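Local structure of virulence associated protein VAPB (Rhodococcus equi, 4CV7) at residues Ala16-Phe21 and Asp32-Gly37; Lys60-Phe65 and Gly105-Trp110. The protein is of unknown molecular function but belongs to a plasmid-encoded family of virulence-associated proteins, and its C-terminal part folds as an eight-stranded antiparallel beta-barrel. All coordinates share one frame; numbering follows the deposited sequence.

Interactions 1 and 2 lie in series along the chain, their centres about 15 Å apart, yet both belong to one barrel wall in which the strands run 18-25, 29-37, 100-108 and 64-68. The two middle strands are neighbours, and Asp32 N probably hydrogen-bonds to Ser106 O at 3.0 Å. Inside the barrel the Phe65 ring of interaction 2 joins them: Phe65 CE2 comes to 3.6 Å from Phe21 CD1. Ala35 CB is also 3.6 Å from Phe65 CZ. A cobalt(II) ion lies about 4 Å from the Asp32 side chain, and Gly105 is about 5 Å from a cobalt(II) ion.

Interaction 1: Ala16-Phe21 and Asp32-Gly37; sequences AVYQKF and DGDAGG
Tyr18-Phe21 pairs antiparallel with Gly33-Gly36 of the neighbouring strand, the two short axes approaching to 4.6 Å at 152°, with Gln19-Ala35 and Phe21-Gly33 as the hydrogen-bonded pairs and Tyr18-Gly36 and Lys20-Asp34 as the non-hydrogen-bonded ones. Gln19 and Ala35 exchange two bonds, and so do Phe21 and Gly33. On the face that carries Tyr18, Lys20 and Asp34, one carboxylate oxygen takes two donors. Tyr18 OH reaches Asp34 OD1 at 2.6 Å on the anti lone pair, at the edge of a ring that lies nearly coplanar with the carboxylate. Lys20 NZ meets Asp34 OD1 at 2.8 Å from the syn side, somewhat out of the carboxylate plane. In one of the two conformers of Asp32 the ammonium has a second salt bridge: Lys20 NZ lies 2.7 Å from Asp32 OD1, which accepts on its syn lone pair. Lys20 gets there by bending at chi2 (72°) and chi3 (89°), which folds its chain across toward the partner strand. With Asp32 in that conformer, the two negative charges probably stabilise the protonated ammonium. The other face is buried. Gln19, also bent at chi2, lays its amide against the Gly36-Gly37 backbone: Gln19 NE2 donates to Gly37 O at 3.2 Å, from above the carbonyl plane, while Gln19 OE1 lies 3.6 Å from Ala35 CB. Gln19 OE1 also has a weak hydrogen bond with Tyr67 OH. Phe21 contributes a loose apolar touch, CE1 to Ala35 CB at 4.4 Å. The two segments belong to the hairpin of strands 18-25 and 29-37. Strand 4-14 flanks it on one side, through the Lys20-Ile13 backbone pairing, and strand 100-108 on the other, while Phe65 and Tyr67 of strand 64-68 pack inside the barrel on Phe21 and Ala35.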
ATOM      1  N   ALA A  16      13.912   2.757   8.473  0.54 19.59           N
ATOM      2  CA  ALA A  16      14.624   1.465   8.457  0.54 18.58           C
ATOM      3  C   ALA A  16      13.667   0.375   8.926  0.54 17.61           C
ATOM      4  O   ALA A  16      13.218  -0.448   8.115  0.54 18.66           O
ATOM      5  CB  ALA A  16      15.840   1.483   9.266  0.54 19.40           C
ATOM      6  N   VAL A  17      13.364   0.332  10.219  0.54 17.48           N
ATOM      7  CA  VAL A  17      12.341  -0.625  10.743  0.54 17.82           C
ATOM      8  C   VAL A  17      10.864  -0.218  10.635  0.54 17.26           C
ATOM      9  O   VAL A  17      10.006  -1.092  10.656  0.54 18.06           O
ATOM     10  CB  VAL A  17      12.522  -1.103  12.212  0.54 19.76           C
ATOM     11  CG1 VAL A  17      13.722  -1.874  12.352  0.54 20.40           C
ATOM     12  CG2 VAL A  17      12.441  -0.008  13.216  0.54 19.37           C
ATOM     13  N   TYR A  18      10.551   1.088  10.628  1.00 17.47           N
ATOM     14  CA  TYR A  18       9.225   1.570  10.462  1.00 17.06           C
ATOM     15  C   TYR A  18       9.086   2.266   9.086  1.00 16.52           C
ATOM     16  O   TYR A  18       9.963   2.985   8.704  1.00 16.61           O
ATOM     17  CB  TYR A  18       8.886   2.543  11.570  1.00 18.05           C
ATOM     18  CG  TYR A  18       7.623   3.285  11.385  1.00 18.78           C
ATOM     19  CD1 TYR A  18       6.383   2.756  11.630  1.00 19.50           C
ATOM     20  CD2 TYR A  18       7.683   4.567  10.811  1.00 19.90           C
ATOM     21  CE1 TYR A  18       5.255   3.481  11.358  1.00 19.65           C
ATOM     22  CE2 TYR A  18       6.598   5.277  10.456  1.00 20.22           C
ATOM     23  CZ  TYR A  18       5.347   4.839  10.767  1.00 20.04           C
ATOM     24  OH  TYR A  18       4.198   5.534  10.438  1.00 23.19           O
ATOM     25  N   GLN A  19       7.894   2.057   8.512  1.00 15.74           N
ATOM     26  CA  GLN A  19       7.561   2.823   7.256  1.00 16.11           C
ATOM     27  C   GLN A  19       6.166   3.343   7.310  1.00 17.10           C
ATOM     28  O   GLN A  19       5.210   2.647   7.694  1.00 18.21           O
ATOM     29  CB  GLN A  19       7.642   1.898   6.017  1.00 16.19           C
ATOM     30  CG  GLN A  19       9.045   1.322   5.868  1.00 16.27           C
ATOM     31  CD  GLN A  19       9.246   0.030   6.648  1.00 17.07           C
ATOM     32  OE1 GLN A  19       8.326  -0.786   6.635  1.00 18.22           O
ATOM     33  NE2 GLN A  19      10.356  -0.102   7.338  1.00 18.40           N
ATOM     34  N   LYS A  20       5.987   4.606   6.834  1.00 16.20           N
ATOM     35  CA  LYS A  20       4.657   5.139   6.602  1.00 16.10           C
ATOM     36  C   LYS A  20       4.377   5.158   5.108  1.00 15.11           C
ATOM     37  O   LYS A  20       5.165   5.651   4.319  1.00 17.23           O
ATOM     38  CB  LYS A  20       4.686   6.569   7.082  1.00 17.64           C
ATOM     39  CG  LYS A  20       3.355   7.261   6.776  1.00 19.34           C
ATOM     40  CD  LYS A  20       2.166   6.865   7.574  1.00 21.29           C
ATOM     41  CE  LYS A  20       1.969   7.643   8.811  1.00 24.76           C
ATOM     42  NZ  LYS A  20       0.758   7.099   9.508  1.00 26.03           N
ATOM     43  N   PHE A  21       3.252   4.522   4.723  1.00 15.06           N
ATOM     44  CA  PHE A  21       2.822   4.501   3.364  1.00 15.24           C
ATOM     45  C   PHE A  21       1.561   5.387   3.174  1.00 15.65           C
ATOM     46  O   PHE A  21       0.675   5.356   4.035  1.00 16.33           O
ATOM     47  CB  PHE A  21       2.427   3.044   2.915  1.00 16.00           C
ATOM     48  CG  PHE A  21       3.559   2.126   2.597  1.00 16.54           C
ATOM     49  CD1 PHE A  21       4.371   1.638   3.605  1.00 15.83           C
ATOM     50  CD2 PHE A  21       3.822   1.723   1.283  1.00 18.49           C
ATOM     51  CE1 PHE A  21       5.423   0.772   3.338  1.00 16.03           C
ATOM     52  CE2 PHE A  21       4.906   0.858   1.017  1.00 18.79           C
ATOM     53  CZ  PHE A  21       5.657   0.386   2.053  1.00 17.21           C
ATOM     54  N   ASP A  32      -3.704   5.106   4.366  1.00 15.77           N
ATOM     55  CA  ASP A  32      -2.684   5.449   5.382  0.66 17.29           C
ATOM     56  C   ASP A  32      -2.216   4.156   6.002  1.00 16.72           C
ATOM     57  O   ASP A  32      -3.025   3.529   6.745  1.00 17.35           O
ATOM     58  CB  ASP A  32      -3.319   6.350   6.452  0.66 19.99           C
ATOM     59  CG  ASP A  32      -2.343   6.949   7.497  0.66 22.81           C
ATOM     60  OD1 ASP A  32      -1.201   6.565   7.690  0.66 24.46           O
ATOM     61  OD2 ASP A  32      -2.739   7.898   8.191  0.66 29.77           O
ATOM     62  N   GLY A  33      -0.971   3.807   5.783  1.00 15.42           N
ATOM     63  CA  GLY A  33      -0.469   2.552   6.390  1.00 15.68           C
ATOM     64  C   GLY A  33       0.825   2.689   7.136  1.00 15.48           C
ATOM     65  O   GLY A  33       1.662   3.512   6.829  1.00 16.67           O
ATOM     66  N   ASP A  34       0.903   1.915   8.218  1.00 15.26           N
ATOM     67  CA  ASP A  34       2.018   1.958   9.128  1.00 16.11           C
ATOM     68  C   ASP A  34       2.608   0.548   9.186  1.00 15.71           C
ATOM     69  O   ASP A  34       1.922  -0.322   9.685  1.00 15.83           O
ATOM     70  CB  ASP A  34       1.521   2.373  10.507  1.00 18.79           C
ATOM     71  CG  ASP A  34       0.983   3.777  10.496  1.00 20.30           C
ATOM     72  OD1 ASP A  34       1.762   4.718  10.501  1.00 22.16           O
ATOM     73  OD2 ASP A  34      -0.203   3.916  10.678  1.00 28.73           O
ATOM     74  N   ALA A  35       3.827   0.407   8.720  1.00 15.45           N
ATOM     75  CA  ALA A  35       4.428  -0.922   8.570  1.00 15.03           C
ATOM     76  C   ALA A  35       5.666  -1.001   9.411  1.00 14.93           C
ATOM     77  O   ALA A  35       6.360  -0.040   9.706  1.00 16.76           O
ATOM     78  CB  ALA A  35       4.749  -1.250   7.163  1.00 15.34           C
ATOM     79  N   GLY A  36       6.048  -2.264   9.764  1.00 14.72           N
ATOM     80  CA  GLY A  36       7.388  -2.630  10.079  1.00 15.29           C
ATOM     81  C   GLY A  36       8.012  -3.408   8.969  1.00 15.85           C
ATOM     82  O   GLY A  36       7.309  -4.161   8.264  1.00 16.16           O
ATOM     83  N   GLY A  37       9.303  -3.362   8.885  1.00 18.94           N
ATOM     84  CA  GLY A  37      10.011  -4.092   7.826  1.00 19.25           C
ATOM     85  C   GLY A  37      11.460  -3.843   7.875  1.00 19.74           C
ATOM     86  O   GLY A  37      11.888  -2.795   8.288  1.00 21.66           O
TER

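Interaction 2: Lys60-Phe65 and Gly105-Trp110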
ATOM      1  N   LYS A  60     -13.703  -0.527   2.425  1.00 13.74           N
ATOM      2  CA  LYS A  60     -14.338  -0.759   3.714  0.64 15.13           C
ATOM      3  C   LYS A  60     -13.538  -1.667   4.623  1.00 14.28           C
ATOM      4  O   LYS A  60     -13.482  -1.424   5.836  1.00 17.63           O
ATOM      5  CB  LYS A  60     -15.681  -1.366   3.644  0.64 16.90           C
ATOM      6  CG  LYS A  60     -16.428  -1.221   4.959  0.64 19.74           C
ATOM      7  CD  LYS A  60     -17.539  -2.137   5.026  0.64 21.12           C
ATOM      8  CE  LYS A  60     -17.886  -2.575   6.418  0.64 21.37           C
ATOM      9  NZ  LYS A  60     -17.606  -4.025   6.467  0.64 17.65           N
ATOM     10  N   ASP A  61     -12.987  -2.757   4.084  1.00 12.50           N
ATOM     11  CA  ASP A  61     -12.529  -3.870   4.922  1.00 12.63           C
ATOM     12  C   ASP A  61     -11.044  -3.942   5.113  1.00 12.26           C
ATOM     13  O   ASP A  61     -10.584  -4.765   5.891  1.00 12.90           O
ATOM     14  CB  ASP A  61     -13.117  -5.177   4.438  1.00 12.73           C
ATOM     15  CG  ASP A  61     -14.536  -5.359   4.859  1.00 15.04           C
ATOM     16  OD1 ASP A  61     -15.081  -4.623   5.641  1.00 16.24           O
ATOM     17  OD2 ASP A  61     -15.135  -6.352   4.382  1.00 17.42           O
ATOM     18  N   THR A  62     -10.252  -3.205   4.368  1.00 12.37           N
ATOM     19  CA  THR A  62      -8.810  -3.247   4.573  1.00 12.51           C
ATOM     20  C   THR A  62      -8.503  -2.835   6.013  1.00 11.73           C
ATOM     21  O   THR A  62      -8.880  -1.777   6.490  1.00 12.80           O
ATOM     22  CB  THR A  62      -7.996  -2.328   3.678  1.00 12.49           C
ATOM     23  OG1 THR A  62      -8.156  -2.720   2.321  1.00 12.67           O
ATOM     24  CG2 THR A  62      -6.484  -2.348   4.035  1.00 13.05           C
ATOM     25  N   VAL A  63      -7.736  -3.685   6.723  1.00 12.03           N
ATOM     26  CA  VAL A  63      -7.114  -3.387   8.010  1.00 12.76           C
ATOM     27  C   VAL A  63      -5.637  -3.534   8.052  1.00 12.61           C
ATOM     28  O   VAL A  63      -4.969  -3.056   8.994  1.00 12.98           O
ATOM     29  CB  VAL A  63      -7.791  -4.158   9.200  1.00 13.98           C
ATOM     30  CG1 VAL A  63      -9.295  -3.900   9.272  1.00 14.71           C
ATOM     31  CG2 VAL A  63      -7.455  -5.668   9.153  1.00 14.84           C
ATOM     32  N   SER A  64      -5.097  -4.279   7.118  1.00 12.47           N
ATOM     33  CA  SER A  64      -3.622  -4.569   7.116  1.00 13.36           C
ATOM     34  C   SER A  64      -3.146  -4.638   5.722  1.00 12.27           C
ATOM     35  O   SER A  64      -3.883  -4.690   4.750  1.00 13.41           O
ATOM     36  CB  SER A  64      -3.302  -5.807   7.858  1.00 13.54           C
ATOM     37  OG  SER A  64      -3.671  -6.945   7.112  1.00 15.33           O
ATOM     38  N   PHE A  65      -1.818  -4.565   5.596  1.00 11.52           N
ATOM     39  CA  PHE A  65      -1.155  -4.623   4.280  1.00 11.80           C
ATOM     40  C   PHE A  65       0.211  -5.265   4.452  1.00 11.75           C
ATOM     41  O   PHE A  65       0.797  -5.210   5.513  1.00 12.33           O
ATOM     42  CB  PHE A  65      -1.117  -3.269   3.563  1.00 11.88           C
ATOM     43  CG  PHE A  65      -0.142  -2.285   4.125  1.00 12.49           C
ATOM     44  CD1 PHE A  65      -0.222  -1.808   5.436  1.00 12.66           C
ATOM     45  CD2 PHE A  65       1.009  -1.901   3.407  1.00 12.67           C
ATOM     46  CE1 PHE A  65       0.731  -0.914   5.946  1.00 13.47           C
ATOM     47  CE2 PHE A  65       1.941  -1.025   3.932  1.00 13.83           C
ATOM     48  CZ  PHE A  65       1.787  -0.551   5.197  1.00 13.78           C
ATOM     49  N   GLY A 105      -3.297  -0.620   8.243  1.00 13.77           N
ATOM     50  CA  GLY A 105      -3.662   0.545   7.469  1.00 14.71           C
ATOM     51  C   GLY A 105      -5.118   0.461   7.136  1.00 14.92           C
ATOM     52  O   GLY A 105      -5.768  -0.533   7.203  1.00 16.14           O
ATOM     53  N   SER A 106      -5.598   1.628   6.683  1.00 15.07           N
ATOM     54  CA  SER A 106      -7.006   1.725   6.225  1.00 15.88           C
ATOM     55  C   SER A 106      -7.148   2.886   5.222  1.00 15.50           C
ATOM     56  O   SER A 106      -6.281   3.748   5.106  1.00 16.26           O
ATOM     57  CB  SER A 106      -7.960   1.768   7.371  1.00 19.62           C
ATOM     58  OG  SER A 106      -7.640   2.923   8.066  1.00 21.17           O
ATOM     59  N   TRP A 107      -8.296   2.846   4.572  1.00 14.79           N
ATOM     60  CA  TRP A 107      -8.660   3.847   3.543  1.00 15.02           C
ATOM     61  C   TRP A 107      -9.612   4.828   4.156  1.00 15.71           C
ATOM     62  O   TRP A 107     -10.518   4.488   4.943  1.00 16.15           O
ATOM     63  CB  TRP A 107      -9.299   3.199   2.317  1.00 15.19           C
ATOM     64  CG  TRP A 107      -8.409   2.223   1.597  1.00 14.36           C
ATOM     65  CD1 TRP A 107      -8.238   0.873   1.843  1.00 14.99           C
ATOM     66  CD2 TRP A 107      -7.572   2.512   0.455  1.00 14.18           C
ATOM     67  NE1 TRP A 107      -7.383   0.338   0.953  1.00 14.78           N
ATOM     68  CE2 TRP A 107      -6.964   1.302   0.072  1.00 14.52           C
ATOM     69  CE3 TRP A 107      -7.304   3.674  -0.296  1.00 15.00           C
ATOM     70  CZ2 TRP A 107      -6.101   1.249  -0.997  1.00 15.09           C
ATOM     71  CZ3 TRP A 107      -6.425   3.535  -1.389  1.00 15.47           C
ATOM     72  CH2 TRP A 107      -5.860   2.369  -1.715  1.00 15.97           C
ATOM     73  N   HIS A 108      -9.441   6.079   3.694  1.00 17.25           N
ATOM     74  CA  HIS A 108     -10.446   7.091   4.115  1.00 19.34           C
ATOM     75  C   HIS A 108     -10.655   8.103   3.016  1.00 19.23           C
ATOM     76  O   HIS A 108      -9.857   8.217   2.095  1.00 18.82           O
ATOM     77  CB  HIS A 108      -9.966   7.738   5.370  1.00 22.66           C
ATOM     78  CG  HIS A 108      -8.678   8.436   5.186  1.00 24.91           C
ATOM     79  ND1 HIS A 108      -8.581   9.703   4.622  1.00 30.67           N
ATOM     80  CD2 HIS A 108      -7.410   8.045   5.453  1.00 27.99           C
ATOM     81  CE1 HIS A 108      -7.303  10.048   4.572  1.00 32.51           C
ATOM     82  NE2 HIS A 108      -6.588   9.065   5.082  1.00 30.31           N
ATOM     83  N   ASN A 109     -11.692   8.966   3.133  1.00 17.84           N
ATOM     84  CA  ASN A 109     -12.007   9.962   2.152  1.00 20.10           C
ATOM     85  C   ASN A 109     -11.383  11.269   2.606  1.00 23.87           C
ATOM     86  O   ASN A 109     -10.639  11.346   3.590  1.00 26.25           O
ATOM     87  CB  ASN A 109     -13.532   9.994   1.822  1.00 23.02           C
ATOM     88  CG  ASN A 109     -14.390  10.420   2.989  1.00 23.00           C
ATOM     89  OD1 ASN A 109     -13.922  11.280   3.827  1.00 24.06           O
ATOM     90  ND2 ASN A 109     -15.660   9.978   3.029  1.00 25.80           N
ATOM     91  N   TRP A 110     -11.708  12.347   1.864  1.00 26.38           N
ATOM     92  CA  TRP A 110     -11.059  13.645   2.110  1.00 32.83           C
ATOM     93  C   TRP A 110     -11.436  14.249   3.449  1.00 33.79           C
ATOM     94  O   TRP A 110     -10.737  15.146   3.958  1.00 38.06           O
ATOM     95  CB  TRP A 110     -11.387  14.626   0.995  1.00 36.92           C
ATOM     96  CG  TRP A 110     -12.726  15.218   1.188  1.00 34.08           C
ATOM     97  CD1 TRP A 110     -13.918  14.677   0.757  1.00 31.27           C
ATOM     98  CD2 TRP A 110     -13.049  16.482   1.840  1.00 37.70           C
ATOM     99  NE1 TRP A 110     -14.935  15.523   1.103  1.00 30.51           N
ATOM    100  CE2 TRP A 110     -14.440  16.626   1.775  1.00 33.13           C
ATOM    101  CE3 TRP A 110     -12.284  17.520   2.430  1.00 42.11           C
ATOM    102  CZ2 TRP A 110     -15.112  17.748   2.322  1.00 34.94           C
ATOM    103  CZ3 TRP A 110     -12.953  18.637   2.962  1.00 47.60           C
ATOM    104  CH2 TRP A 110     -14.337  18.741   2.881  1.00 42.53           C
TER
HETATM  105  O   HOH W   1      -9.890   0.448   4.947  1.00 15.07           O
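Thr62 and Trp107 are bridged by a water that accepts from Trp107 N at 2.9 Å and lies 2.9 Å from Thr62 O, to which it may donate. Water oxygen and Thr62 CB both lie at the edge of the indole, in its plane, so the threonine comes against the pyrrole rim rather than over a face. With Trp107 CG anti to its carbonyl carbon (chi1 -61°), this rim is turned toward Thr62: Trp107 CD1 is 3.7 Å from Thr62 CB, and Trp107 NE1 is 3.4 Å from Thr62 OG1. That hydroxyl has its hydrogen-bond partner in Leu58 O, one turn back in the helix 55-61. Thr62 CG2 rests 3.7 Å from Gly105 O. Nearer the strand proper the chains are joined by one backbone bond, Gly105 N to Val63 O at 3.0 Å; the N-H points almost straight at the oxygen (165°), but the donor stands well above the carbonyl plane. Gly105 O also meets Val63 CA in a CA-H...O contact at 3.3 Å. Phe65 CD1 comes to 4.3 Å from Gly105 N. Around the indole, Tyr59, Phe31 and Phe78 supply further aromatic neighbours, and the Phe65 ring meets that of Phe31 edge-to-face. Here the chain leaves helix 55-61 at Thr62 and runs on into strand 64-68; Val63 and Ser64 together sit opposite Phe79, forming a classic beta bulge. Through the bond from Gly105 N to Val63 O, the contact ties strand 100-108 to the approach of strand 64-68, its neighbour in the eight-stranded Greek-key barrel of VapB.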